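Local atomic coordinates of protease (Helicobacter pylori, PDB entry 5EUF), a protein that probably cleaves the cytoplasmic domain of human junctional adhesion molecule A as a zinc-bound M16-family protease, weakening the gastric epithelial barrier. Residues 12-17 with 215-220; 128-133 with 172-177; 340-345 with 398-403. One frame throughout, in Å; residues are numbered along the deposited sequence.

How the interactions relate
From the N terminus, the turn 12-17 between the first two strands of the six-stranded sheet is met by residues 215-220, which follow helix 202-213; interaction 1 thus closes a loop of almost 200 residues that holds the other five strands of that sheet. Interaction 2 forms within this loop, where 128-133 on the zinc-bearing helix 120-139 meets 172-177, the link between helices 168-172 and 176-186. The nearest atoms of the two contacts are about 10 Å apart. Interaction 3 follows in series, joining the 340-345 helix connection to helix 396-406 beside the second, five-stranded sheet, on the opposite side of the chain's centre from both others.

Interaction 1: 12-17 with 215-220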
ATOM      1  N   THR B  12      22.461 -27.288  13.314  1.00 54.99           N
ATOM      2  CA  THR B  12      22.391 -25.865  13.621  1.00 46.08           C
ATOM      3  C   THR B  12      23.660 -25.425  14.342  1.00 42.16           C
ATOM      4  O   THR B  12      24.086 -26.059  15.306  1.00 39.59           O
ATOM      5  CB  THR B  12      21.165 -25.525  14.482  1.00 46.39           C
ATOM      6  OG1 THR B  12      19.969 -25.882  13.777  1.00 49.73           O
ATOM      7  CG2 THR B  12      21.134 -24.036  14.802  1.00 43.61           C
ATOM      8  N   LEU B  13      24.259 -24.340  13.862  1.00 49.34           N
ATOM      9  CA  LEU B  13      25.509 -23.836  14.422  1.00 43.51           C
ATOM     10  C   LEU B  13      25.252 -22.949  15.635  1.00 46.88           C
ATOM     11  O   LEU B  13      24.102 -22.649  15.961  1.00 54.73           O
ATOM     12  CB  LEU B  13      26.298 -23.073  13.357  1.00 26.01           C
ATOM     13  CG  LEU B  13      27.310 -23.865  12.524  1.00 31.94           C
ATOM     14  CD1 LEU B  13      26.809 -25.264  12.184  1.00 32.49           C
ATOM     15  CD2 LEU B  13      27.658 -23.103  11.252  1.00 25.20           C
ATOM     16  N   LYS B  14      26.325 -22.526  16.297  1.00 49.37           N
ATOM     17  CA  LYS B  14      26.207 -21.767  17.541  1.00 56.67           C
ATOM     18  C   LYS B  14      25.691 -20.349  17.312  1.00 52.75           C
ATOM     19  O   LYS B  14      25.373 -19.636  18.264  1.00 59.23           O
ATOM     20  CB  LYS B  14      27.555 -21.715  18.269  1.00 64.52           C
ATOM     21  CG  LYS B  14      28.614 -20.858  17.590  1.00 65.71           C
ATOM     22  CD  LYS B  14      29.864 -20.756  18.456  1.00 67.67           C
ATOM     23  CE  LYS B  14      30.877 -19.788  17.868  1.00 71.24           C
ATOM     24  NZ  LYS B  14      32.077 -19.642  18.740  1.00 67.33           N
ATOM     25  N   ASN B  15      25.612 -19.944  16.050  1.00 47.24           N
ATOM     26  CA  ASN B  15      25.105 -18.622  15.708  1.00 42.08           C
ATOM     27  C   ASN B  15      23.711 -18.691  15.096  1.00 40.69           C
ATOM     28  O   ASN B  15      23.188 -17.690  14.608  1.00 46.31           O
ATOM     29  CB  ASN B  15      26.066 -17.914  14.754  1.00 30.11           C
ATOM     30  CG  ASN B  15      26.454 -18.777  13.575  1.00 32.21           C
ATOM     31  OD1 ASN B  15      25.820 -19.794  13.301  1.00 27.71           O
ATOM     32  ND2 ASN B  15      27.504 -18.375  12.869  1.00 47.45           N
ATOM     33  N   GLY B  16      23.119 -19.881  15.121  1.00 31.86           N
ATOM     34  CA  GLY B  16      21.768 -20.071  14.627  1.00 26.38           C
ATOM     35  C   GLY B  16      21.684 -20.420  13.152  1.00 33.27           C
ATOM     36  O   GLY B  16      20.594 -20.628  12.619  1.00 40.40           O
ATOM     37  N   LEU B  17      22.833 -20.482  12.488  1.00 35.77           N
ATOM     38  CA  LEU B  17      22.873 -20.865  11.082  1.00 26.20           C
ATOM     39  C   LEU B  17      22.550 -22.345  10.914  1.00 31.21           C
ATOM     40  O   LEU B  17      23.160 -23.200  11.559  1.00 29.13           O
ATOM     41  CB  LEU B  17      24.241 -20.562  10.469  1.00 21.19           C
ATOM     42  CG  LEU B  17      24.349 -20.905   8.980  1.00 25.72           C
ATOM     43  CD1 LEU B  17      24.026 -19.693   8.127  1.00 25.70           C
ATOM     44  CD2 LEU B  17      25.713 -21.466   8.628  1.00 34.80           C
ATOM     45  N   SER B 215      32.065 -19.039  13.079  1.00 51.10           N
ATOM     46  CA  SER B 215      32.659 -17.899  13.768  1.00 45.17           C
ATOM     47  C   SER B 215      31.999 -16.570  13.398  1.00 41.67           C
ATOM     48  O   SER B 215      32.319 -15.532  13.975  1.00 49.47           O
ATOM     49  CB  SER B 215      34.160 -17.837  13.478  1.00 35.81           C
ATOM     50  OG  SER B 215      34.428 -18.151  12.122  1.00 44.56           O
ATOM     51  N   LEU B 216      31.079 -16.599  12.438  1.00 35.94           N
ATOM     52  CA  LEU B 216      30.361 -15.387  12.046  1.00 36.64           C
ATOM     53  C   LEU B 216      29.385 -14.969  13.140  1.00 36.72           C
ATOM     54  O   LEU B 216      28.740 -15.811  13.764  1.00 45.87           O
ATOM     55  CB  LEU B 216      29.620 -15.592  10.722  1.00 25.34           C
ATOM     56  CG  LEU B 216      30.508 -15.716   9.481  1.00 36.29           C
ATOM     57  CD1 LEU B 216      29.683 -15.622   8.217  1.00 40.15           C
ATOM     58  CD2 LEU B 216      31.596 -14.655   9.486  1.00 36.73           C
ATOM     59  N   LYS B 217      29.279 -13.665  13.368  1.00 30.76           N
ATOM     60  CA  LYS B 217      28.480 -13.161  14.477  1.00 32.95           C
ATOM     61  C   LYS B 217      27.142 -12.591  14.016  1.00 31.13           C
ATOM     62  O   LYS B 217      26.995 -12.159  12.874  1.00 37.92           O
ATOM     63  CB  LYS B 217      29.263 -12.096  15.254  1.00 34.90           C
ATOM     64  CG  LYS B 217      30.616 -12.567  15.777  1.00 37.72           C
ATOM     65  CD  LYS B 217      30.492 -13.848  16.596  1.00 41.18           C
ATOM     66  CE  LYS B 217      31.861 -14.392  16.987  1.00 50.29           C
ATOM     67  NZ  LYS B 217      31.787 -15.774  17.548  1.00 51.80           N
ATOM     68  N   ASN B 218      26.167 -12.604  14.917  1.00 41.50           N
ATOM     69  CA  ASN B 218      24.886 -11.957  14.671  1.00 37.27           C
ATOM     70  C   ASN B 218      24.951 -10.487  15.066  1.00 45.20           C
ATOM     71  O   ASN B 218      25.966 -10.017  15.581  1.00 51.90           O
ATOM     72  CB  ASN B 218      23.765 -12.664  15.437  1.00 33.26           C
ATOM     73  CG  ASN B 218      23.422 -14.022  14.853  1.00 29.68           C
ATOM     74  OD1 ASN B 218      23.210 -14.157  13.649  1.00 29.84           O
ATOM     75  ND2 ASN B 218      23.365 -15.036  15.706  1.00 30.98           N
ATOM     76  N   LEU B 219      23.865  -9.762  14.823  1.00 53.34           N
ATOM     77  CA  LEU B 219      23.810  -8.345  15.153  1.00 41.84           C
ATOM     78  C   LEU B 219      23.480  -8.159  16.626  1.00 46.54           C
ATOM     79  O   LEU B 219      24.072  -7.321  17.307  1.00 45.30           O
ATOM     80  CB  LEU B 219      22.779  -7.632  14.279  1.00 37.66           C
ATOM     81  CG  LEU B 219      22.731  -6.109  14.403  1.00 40.92           C
ATOM     82  CD1 LEU B 219      24.077  -5.504  14.036  1.00 47.38           C
ATOM     83  CD2 LEU B 219      21.626  -5.543  13.528  1.00 47.90           C
ATOM     84  N   ASP B 220      22.526  -8.947  17.110  1.00 50.79           N
ATOM     85  CA  ASP B 220      22.130  -8.910  18.511  1.00 59.09           C
ATOM     86  C   ASP B 220      21.432 -10.204  18.912  1.00 56.27           C
ATOM     87  O   ASP B 220      21.447 -11.184  18.168  1.00 49.24           O
ATOM     88  CB  ASP B 220      21.223  -7.704  18.789  1.00 72.22           C
ATOM     89  CG  ASP B 220      20.092  -7.566  17.782  1.00 75.00           C
ATOM     90  OD1 ASP B 220      19.596  -8.597  17.278  1.00 74.95           O
ATOM     91  OD2 ASP B 220      19.695  -6.417  17.499  1.00 77.15           O
TER
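Leu216 receives the first cross-contact bond through its carbonyl: Asn15 ND2 donates to Leu216 O at 3.0 Å, almost straight at 172°. The acceptor lies in the amide plane of Asn15, while the donor is tilted from the plane of the Leu216 carbonyl. The same ND2 also bonds to Phe213 O at the end of helix 202-213, and this second grip helps fix the rotation of the amide. Leu216 CB lies 4.1 Å from Asn15 ND2, and the leucine side chain packs on Met113 of helix 102-113. The Lys217 side chain bends at chi2 and brings NZ within 4.1 Å of Lys14 NZ, two like charges at the surface that probably add no attraction. Asn218 then returns the bond in the other direction, its ND2 giving a hydrogen to Asn15 O at 2.9 Å. Its CG stands beside the backbone N (chi1 -72°), and the amide presents ND2 to Asn15 while OD1 accepts from Lys190 N.

Asn15 is therefore held through both its side chain and its backbone carbonyl. Its chi1 of 50° tucks the amide back over its own turn, where Asn15 OD1 accepts from Leu17 N at 3.2 Å, from above the carbonyl plane. Leu13 to Gly16 form a type I turn, and Gly16 takes a positive phi at its end. The Asn15 side chain thus closes an Asx turn while pinning this hairpin connection between strands 9-12 and 18-23 to the loop after helix 202-213, at the edge of the M16 α/β fold.

Interaction 2: 128-133 with 172-177; sequences QVVAEE and QNWTLK. With ZN (zinc ion), chain G.
Val130 and Trp174 supply the apolar part of the contact. The CG1 methyl of Val130 meets the six-membered end of the Trp174 indole at its edge, near the ring plane, with CZ3 at 3.6 Å and CH2 at 4.1 Å; the two side chains meet at about a right angle. A chi1 of 75° sets CG1 between the backbone N and carbonyl carbon of Val130 and directs this branch at the ring. Trp174 also packs on Ile51 and Met54 of helix 51-58 and on Phe123 and Arg127 of helix 120-139, and its NE1 makes a weak hydrogen bond to Ser49 O.

Polar side chains meet without bonding. Gln128 and Gln172 both bend at chi2, bringing their NE2 atoms to 4.0 Å at the exposed margin, with the amide planes 67° apart. Gln172 OE1 also lies 4.4 Å from the CB of Ala131, a loose approach.

Metal coordination lies about one helical turn further on, at Glu133. This residue reaches out in an extended chain, CG anti to the backbone N (chi1 -174°), and binds zinc through Glu133 OE2 at 2.1 Å; OE1 stays at 3.0 Å. His53 NE2 is the other ligand seen here, and His57 probably binds zinc as well.

No hydrogen bond crosses between the segments, which meet by van der Waals packing. Since Val130 also touches His53, and Trp174 packs on both helix 120-139 and helix 51-58, the valine–tryptophan edge contact lies in the second shell of the zinc site.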
ATOM      1  N   GLN B 128      21.117   2.858 -10.231  1.00 60.98           N
ATOM      2  CA  GLN B 128      20.737   3.262 -11.578  1.00 55.00           C
ATOM      3  C   GLN B 128      20.472   2.041 -12.446  1.00 42.64           C
ATOM      4  O   GLN B 128      19.611   2.071 -13.323  1.00 49.03           O
ATOM      5  CB  GLN B 128      21.818   4.139 -12.207  1.00 66.68           C
ATOM      6  CG  GLN B 128      21.780   5.576 -11.732  1.00 73.77           C
ATOM      7  CD  GLN B 128      20.445   6.236 -12.011  1.00 73.90           C
ATOM      8  OE1 GLN B 128      19.828   6.000 -13.051  1.00 81.28           O
ATOM      9  NE2 GLN B 128      19.987   7.061 -11.077  1.00 70.65           N
ATOM     10  N   VAL B 129      21.212   0.967 -12.189  1.00 32.35           N
ATOM     11  CA  VAL B 129      21.029  -0.281 -12.917  1.00 43.09           C
ATOM     12  C   VAL B 129      19.667  -0.887 -12.602  1.00 48.99           C
ATOM     13  O   VAL B 129      18.911  -1.243 -13.507  1.00 54.12           O
ATOM     14  CB  VAL B 129      22.133  -1.307 -12.584  1.00 44.01           C
ATOM     15  CG1 VAL B 129      21.872  -2.626 -13.296  1.00 23.59           C
ATOM     16  CG2 VAL B 129      23.502  -0.755 -12.953  1.00 37.79           C
ATOM     17  N   VAL B 130      19.349  -0.992 -11.315  1.00 45.15           N
ATOM     18  CA  VAL B 130      18.079  -1.572 -10.900  1.00 41.36           C
ATOM     19  C   VAL B 130      16.937  -0.608 -11.225  1.00 44.29           C
ATOM     20  O   VAL B 130      15.774  -1.007 -11.282  1.00 56.38           O
ATOM     21  CB  VAL B 130      18.076  -1.926  -9.394  1.00 49.88           C
ATOM     22  CG1 VAL B 130      17.952  -0.680  -8.546  1.00 54.50           C
ATOM     23  CG2 VAL B 130      16.952  -2.900  -9.076  1.00 68.94           C
ATOM     24  N   ALA B 131      17.275   0.657 -11.452  1.00 39.78           N
ATOM     25  CA  ALA B 131      16.298   1.619 -11.942  1.00 36.61           C
ATOM     26  C   ALA B 131      15.964   1.308 -13.398  1.00 51.61           C
ATOM     27  O   ALA B 131      14.812   1.429 -13.817  1.00 54.83           O
ATOM     28  CB  ALA B 131      16.818   3.039 -11.801  1.00 38.71           C
ATOM     29  N   GLU B 132      16.978   0.906 -14.162  1.00 52.92           N
ATOM     30  CA  GLU B 132      16.773   0.476 -15.541  1.00 54.79           C
ATOM     31  C   GLU B 132      15.961  -0.812 -15.567  1.00 56.61           C
ATOM     32  O   GLU B 132      15.053  -0.970 -16.382  1.00 54.61           O
ATOM     33  CB  GLU B 132      18.107   0.264 -16.264  1.00 59.40           C
ATOM     34  CG  GLU B 132      19.015   1.480 -16.301  1.00 66.99           C
ATOM     35  CD  GLU B 132      18.360   2.683 -16.943  1.00 70.46           C
ATOM     36  OE1 GLU B 132      17.996   2.599 -18.135  1.00 69.50           O
ATOM     37  OE2 GLU B 132      18.211   3.713 -16.252  1.00 69.58           O
ATOM     38  N   GLU B 133      16.298  -1.727 -14.661  1.00 61.73           N
ATOM     39  CA  GLU B 133      15.623  -3.018 -14.564  1.00 63.71           C
ATOM     40  C   GLU B 133      14.138  -2.828 -14.270  1.00 64.76           C
ATOM     41  O   GLU B 133      13.306  -3.643 -14.668  1.00 67.82           O
ATOM     42  CB  GLU B 133      16.277  -3.887 -13.484  1.00 66.69           C
ATOM     43  CG  GLU B 133      15.740  -5.314 -13.403  1.00 72.28           C
ATOM     44  CD  GLU B 133      16.461  -6.158 -12.360  1.00 73.35           C
ATOM     45  OE1 GLU B 133      17.581  -5.782 -11.952  1.00 71.05           O
ATOM     46  OE2 GLU B 133      15.903  -7.199 -11.947  1.00 58.53           O
ATOM     47  N   GLN B 172      14.119   5.113  -6.247  1.00 35.76           N
ATOM     48  CA  GLN B 172      14.749   6.404  -6.474  1.00 27.81           C
ATOM     49  C   GLN B 172      15.124   7.098  -5.167  1.00 30.76           C
ATOM     50  O   GLN B 172      16.008   7.953  -5.148  1.00 49.53           O
ATOM     51  CB  GLN B 172      13.822   7.299  -7.297  1.00 25.63           C
ATOM     52  CG  GLN B 172      14.555   8.269  -8.203  1.00 50.69           C
ATOM     53  CD  GLN B 172      15.350   7.561  -9.278  1.00 45.77           C
ATOM     54  OE1 GLN B 172      15.002   6.455  -9.694  1.00 31.89           O
ATOM     55  NE2 GLN B 172      16.428   8.192  -9.733  1.00 63.38           N
ATOM     56  N   ASN B 173      14.464   6.727  -4.076  1.00 24.23           N
ATOM     57  CA  ASN B 173      14.683   7.403  -2.801  1.00 40.57           C
ATOM     58  C   ASN B 173      15.387   6.552  -1.748  1.00 40.90           C
ATOM     59  O   ASN B 173      15.384   6.895  -0.564  1.00 31.66           O
ATOM     60  CB  ASN B 173      13.352   7.901  -2.241  1.00 39.57           C
ATOM     61  CG  ASN B 173      12.868   9.157  -2.931  1.00 38.67           C
ATOM     62  OD1 ASN B 173      13.179  10.269  -2.503  1.00 45.86           O
ATOM     63  ND2 ASN B 173      12.106   8.988  -4.005  1.00 25.61           N
ATOM     64  N   TRP B 174      15.985   5.447  -2.178  1.00 35.84           N
ATOM     65  CA  TRP B 174      16.793   4.629  -1.280  1.00 23.08           C
ATOM     66  C   TRP B 174      17.962   5.436  -0.739  1.00 41.32           C
ATOM     67  O   TRP B 174      18.445   6.358  -1.394  1.00 35.60           O
ATOM     68  CB  TRP B 174      17.323   3.384  -1.993  1.00 28.19           C
ATOM     69  CG  TRP B 174      16.296   2.336  -2.287  1.00 27.27           C
ATOM     70  CD1 TRP B 174      15.116   2.129  -1.635  1.00 25.60           C
ATOM     71  CD2 TRP B 174      16.363   1.345  -3.319  1.00 34.21           C
ATOM     72  NE1 TRP B 174      14.442   1.070  -2.196  1.00 19.17           N
ATOM     73  CE2 TRP B 174      15.189   0.572  -3.233  1.00 40.19           C
ATOM     74  CE3 TRP B 174      17.304   1.037  -4.308  1.00 29.45           C
ATOM     75  CZ2 TRP B 174      14.929  -0.490  -4.097  1.00 40.17           C
ATOM     76  CZ3 TRP B 174      17.044  -0.018  -5.164  1.00 36.50           C
ATOM     77  CH2 TRP B 174      15.867  -0.769  -5.053  1.00 38.31           C
ATOM     78  N   THR B 175      18.410   5.088   0.461  1.00 49.38           N
ATOM     79  CA  THR B 175      19.653   5.633   0.989  1.00 44.32           C
ATOM     80  C   THR B 175      20.579   4.486   1.363  1.00 43.56           C
ATOM     81  O   THR B 175      20.128   3.365   1.590  1.00 39.36           O
ATOM     82  CB  THR B 175      19.423   6.537   2.219  1.00 34.93           C
ATOM     83  OG1 THR B 175      18.897   5.759   3.300  1.00 35.02           O
ATOM     84  CG2 THR B 175      18.459   7.665   1.887  1.00 27.10           C
ATOM     85  N   LEU B 176      21.876   4.769   1.414  1.00 55.38           N
ATOM     86  CA  LEU B 176      22.862   3.768   1.800  1.00 47.20           C
ATOM     87  C   LEU B 176      22.577   3.265   3.213  1.00 55.80           C
ATOM     88  O   LEU B 176      22.764   2.086   3.513  1.00 62.14           O
ATOM     89  CB  LEU B 176      24.276   4.345   1.711  1.00 35.54           C
ATOM     90  CG  LEU B 176      25.426   3.382   2.011  1.00 38.41           C
ATOM     91  CD1 LEU B 176      25.422   2.222   1.028  1.00 38.51           C
ATOM     92  CD2 LEU B 176      26.757   4.117   1.978  1.00 49.31           C
ATOM     93  N   LYS B 177      22.110   4.171   4.070  1.00 50.74           N
ATOM     94  CA  LYS B 177      21.758   3.826   5.441  1.00 32.08           C
ATOM     95  C   LYS B 177      20.601   2.832   5.469  1.00 33.43           C
ATOM     96  O   LYS B 177      20.615   1.882   6.251  1.00 39.64           O
ATOM     97  CB  LYS B 177      21.400   5.085   6.235  1.00 36.88           C
ATOM     98  CG  LYS B 177      21.166   4.851   7.722  1.00 51.20           C
ATOM     99  CD  LYS B 177      20.851   6.158   8.442  1.00 70.84           C
ATOM    100  CE  LYS B 177      20.477   5.927   9.900  1.00 70.12           C
ATOM    101  NZ  LYS B 177      20.021   7.183  10.571  1.00 59.47           N
TER
HETATM  102 ZN    ZN G 502      17.117  -8.584 -10.869  0.87 91.95          ZN

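Interaction 3: 340-345 with 398-403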
ATOM      1  N   GLY B 340     -17.540 -30.186 -11.874  1.00 47.53           N
ATOM      2  CA  GLY B 340     -16.931 -31.473 -11.593  1.00 41.26           C
ATOM      3  C   GLY B 340     -16.581 -32.261 -12.839  1.00 38.78           C
ATOM      4  O   GLY B 340     -16.449 -33.485 -12.789  1.00 36.57           O
ATOM      5  N   GLU B 341     -16.425 -31.563 -13.958  1.00 40.54           N
ATOM      6  CA  GLU B 341     -16.141 -32.221 -15.226  1.00 43.56           C
ATOM      7  C   GLU B 341     -14.648 -32.461 -15.424  1.00 49.00           C
ATOM      8  O   GLU B 341     -14.003 -31.800 -16.240  1.00 54.47           O
ATOM      9  CB  GLU B 341     -16.702 -31.406 -16.394  1.00 51.83           C
ATOM     10  CG  GLU B 341     -18.223 -31.351 -16.427  1.00 62.41           C
ATOM     11  CD  GLU B 341     -18.759 -30.721 -17.697  1.00 71.67           C
ATOM     12  OE1 GLU B 341     -19.988 -30.513 -17.787  1.00 78.56           O
ATOM     13  OE2 GLU B 341     -17.953 -30.437 -18.607  1.00 77.33           O
ATOM     14  N   ILE B 342     -14.107 -33.407 -14.662  1.00 44.03           N
ATOM     15  CA  ILE B 342     -12.745 -33.883 -14.869  1.00 26.49           C
ATOM     16  C   ILE B 342     -12.753 -35.385 -15.109  1.00 27.67           C
ATOM     17  O   ILE B 342     -13.205 -36.151 -14.258  1.00 44.25           O
ATOM     18  CB  ILE B 342     -11.837 -33.586 -13.673  1.00 25.27           C
ATOM     19  CG1 ILE B 342     -12.042 -32.158 -13.170  1.00 51.28           C
ATOM     20  CG2 ILE B 342     -10.384 -33.827 -14.046  1.00 36.06           C
ATOM     21  CD1 ILE B 342     -11.284 -31.865 -11.897  1.00 51.08           C
ATOM     22  N   THR B 343     -12.252 -35.807 -16.264  1.00 32.47           N
ATOM     23  CA  THR B 343     -12.232 -37.226 -16.602  1.00 39.91           C
ATOM     24  C   THR B 343     -11.220 -37.974 -15.751  1.00 46.56           C
ATOM     25  O   THR B 343     -10.233 -37.395 -15.291  1.00 41.03           O
ATOM     26  CB  THR B 343     -11.890 -37.460 -18.082  1.00 50.82           C
ATOM     27  OG1 THR B 343     -10.481 -37.288 -18.283  1.00 29.99           O
ATOM     28  CG2 THR B 343     -12.661 -36.495 -18.971  1.00 49.77           C
ATOM     29  N   GLN B 344     -11.467 -39.264 -15.544  1.00 48.43           N
ATOM     30  CA  GLN B 344     -10.513 -40.112 -14.843  1.00 39.86           C
ATOM     31  C   GLN B 344      -9.204 -40.175 -15.619  1.00 40.09           C
ATOM     32  O   GLN B 344      -8.124 -40.254 -15.031  1.00 33.38           O
ATOM     33  CB  GLN B 344     -11.087 -41.513 -14.631  1.00 31.90           C
ATOM     34  CG  GLN B 344     -12.037 -41.608 -13.451  1.00 40.48           C
ATOM     35  CD  GLN B 344     -11.348 -41.330 -12.127  1.00 49.88           C
ATOM     36  OE1 GLN B 344     -10.212 -41.750 -11.905  1.00 57.44           O
ATOM     37  NE2 GLN B 344     -12.030 -40.610 -11.243  1.00 46.11           N
ATOM     38  N   ALA B 345      -9.309 -40.123 -16.944  1.00 35.35           N
ATOM     39  CA  ALA B 345      -8.139 -40.093 -17.813  1.00 37.26           C
ATOM     40  C   ALA B 345      -7.301 -38.836 -17.584  1.00 39.12           C
ATOM     41  O   ALA B 345      -6.075 -38.901 -17.549  1.00 29.65           O
ATOM     42  CB  ALA B 345      -8.565 -40.189 -19.273  1.00 48.29           C
ATOM     43  N   ASP B 398     -11.348 -34.123  -4.879  1.00 24.03           N
ATOM     44  CA  ASP B 398     -10.442 -33.224  -4.170  1.00 36.40           C
ATOM     45  C   ASP B 398     -10.160 -31.986  -5.012  1.00 37.83           C
ATOM     46  O   ASP B 398     -10.153 -30.864  -4.507  1.00 27.40           O
ATOM     47  CB  ASP B 398      -9.132 -33.933  -3.814  1.00 34.31           C
ATOM     48  CG  ASP B 398      -9.314 -35.002  -2.752  1.00 57.28           C
ATOM     49  OD1 ASP B 398     -10.197 -34.831  -1.882  1.00 56.52           O
ATOM     50  OD2 ASP B 398      -8.577 -36.011  -2.786  1.00 57.67           O
ATOM     51  N   LEU B 399      -9.940 -32.198  -6.304  1.00 31.04           N
ATOM     52  CA  LEU B 399      -9.683 -31.102  -7.226  1.00 29.22           C
ATOM     53  C   LEU B 399     -10.903 -30.195  -7.366  1.00 37.21           C
ATOM     54  O   LEU B 399     -10.771 -28.979  -7.489  1.00 42.48           O
ATOM     55  CB  LEU B 399      -9.272 -31.644  -8.597  1.00 25.28           C
ATOM     56  CG  LEU B 399      -7.815 -32.066  -8.808  1.00 27.39           C
ATOM     57  CD1 LEU B 399      -7.427 -33.240  -7.923  1.00 35.38           C
ATOM     58  CD2 LEU B 399      -7.579 -32.400 -10.274  1.00 29.56           C
ATOM     59  N   VAL B 400     -12.091 -30.792  -7.338  1.00 39.87           N
ATOM     60  CA  VAL B 400     -13.331 -30.042  -7.519  1.00 27.93           C
ATOM     61  C   VAL B 400     -13.733 -29.310  -6.236  1.00 31.88           C
ATOM     62  O   VAL B 400     -14.256 -28.196  -6.287  1.00 38.79           O
ATOM     63  CB  VAL B 400     -14.481 -30.963  -7.979  1.00 23.71           C
ATOM     64  CG1 VAL B 400     -15.765 -30.170  -8.169  1.00 24.18           C
ATOM     65  CG2 VAL B 400     -14.102 -31.668  -9.271  1.00 24.04           C
ATOM     66  N   ARG B 401     -13.484 -29.934  -5.087  1.00 32.29           N
ATOM     67  CA  ARG B 401     -13.724 -29.285  -3.798  1.00 22.47           C
ATOM     68  C   ARG B 401     -12.879 -28.024  -3.665  1.00 26.64           C
ATOM     69  O   ARG B 401     -13.389 -26.954  -3.335  1.00 39.92           O
ATOM     70  CB  ARG B 401     -13.412 -30.232  -2.637  1.00 37.07           C
ATOM     71  CG  ARG B 401     -13.520 -29.568  -1.266  1.00 33.55           C
ATOM     72  CD  ARG B 401     -12.864 -30.397  -0.168  1.00 41.91           C
ATOM     73  NE  ARG B 401     -11.405 -30.379  -0.248  1.00 53.76           N
ATOM     74  CZ  ARG B 401     -10.662 -31.407  -0.645  1.00 54.32           C
ATOM     75  NH1 ARG B 401     -11.239 -32.549  -0.996  1.00 39.58           N
ATOM     76  NH2 ARG B 401      -9.340 -31.296  -0.686  1.00 64.42           N
ATOM     77  N   VAL B 402     -11.584 -28.167  -3.923  1.00 24.86           N
ATOM     78  CA  VAL B 402     -10.645 -27.058  -3.836  1.00 20.27           C
ATOM     79  C   VAL B 402     -11.010 -25.968  -4.838  1.00 40.18           C
ATOM     80  O   VAL B 402     -10.905 -24.775  -4.541  1.00 40.49           O
ATOM     81  CB  VAL B 402      -9.202 -27.538  -4.079  1.00 19.85           C
ATOM     82  CG1 VAL B 402      -8.247 -26.362  -4.152  1.00 32.12           C
ATOM     83  CG2 VAL B 402      -8.778 -28.493  -2.977  1.00 19.71           C
ATOM     84  N   ALA B 403     -11.457 -26.387  -6.019  1.00 34.73           N
ATOM     85  CA  ALA B 403     -11.887 -25.457  -7.054  1.00 24.14           C
ATOM     86  C   ALA B 403     -13.030 -24.574  -6.561  1.00 36.28           C
ATOM     87  O   ALA B 403     -12.911 -23.350  -6.541  1.00 46.32           O
ATOM     88  CB  ALA B 403     -12.302 -26.211  -8.304  1.00 20.11           C
TER
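Gly340 meets helix 396-406 with bare backbone: its CA lies across the two methyls of Val400, 3.7 Å from CG2 and 3.8 Å from CG1, and the alpha carbons of this pair are 5.6 Å apart. The glycine has a positive phi of 94° and terminates helix 323-338 in a Schellman motif. Val400 has CG1 anti to its backbone N (chi1 -180°), which spreads both methyls toward this helix end.

Two residues later Ile342 adds the second foothold. Its delta methyl does the touching: Ile342 CD1 reaches Val400 CG2 at 3.9 Å, alongside a side chain running the opposite way, and Leu399 CB at the same distance, where the side chains cross at about a right angle. CD2 of Leu399 comes up to CD1 of Ile342 at 4.1 Å. The chain of Ile342 is extended at chi2 (174°), carrying CD1 out to the groove between Leu399 and Val400. Leu337 of helix 323-338 and Val396 of helix 396-406 also pack on Ile342, while Leu399 also packs on Leu272 of helix 266-276.

No hydrogen bond links the two segments. On helix 396-406, Arg401 NH1 forms a salt bridge to Asp398 OD1 at 2.7 Å; OD1 lies in the guanidinium plane, and NH1 approaches it from the anti side of the carboxylate, somewhat out of that plane. Arg401 NH2 pairs with Asp265, tying the helix to the start of helix 266-276.

Between Gly340 and Thr343, which N-caps helix 344-361, its OG1 accepting from Glu346 N, the chain makes a short helix-to-helix connection. A Schellman stop followed by a threonine N-cap, with one isoleucine turned inward, joins helices 323-338 and 344-361 and packs against helix 396-406, beside the five-stranded sheet in the second α/β half of the M16 fold.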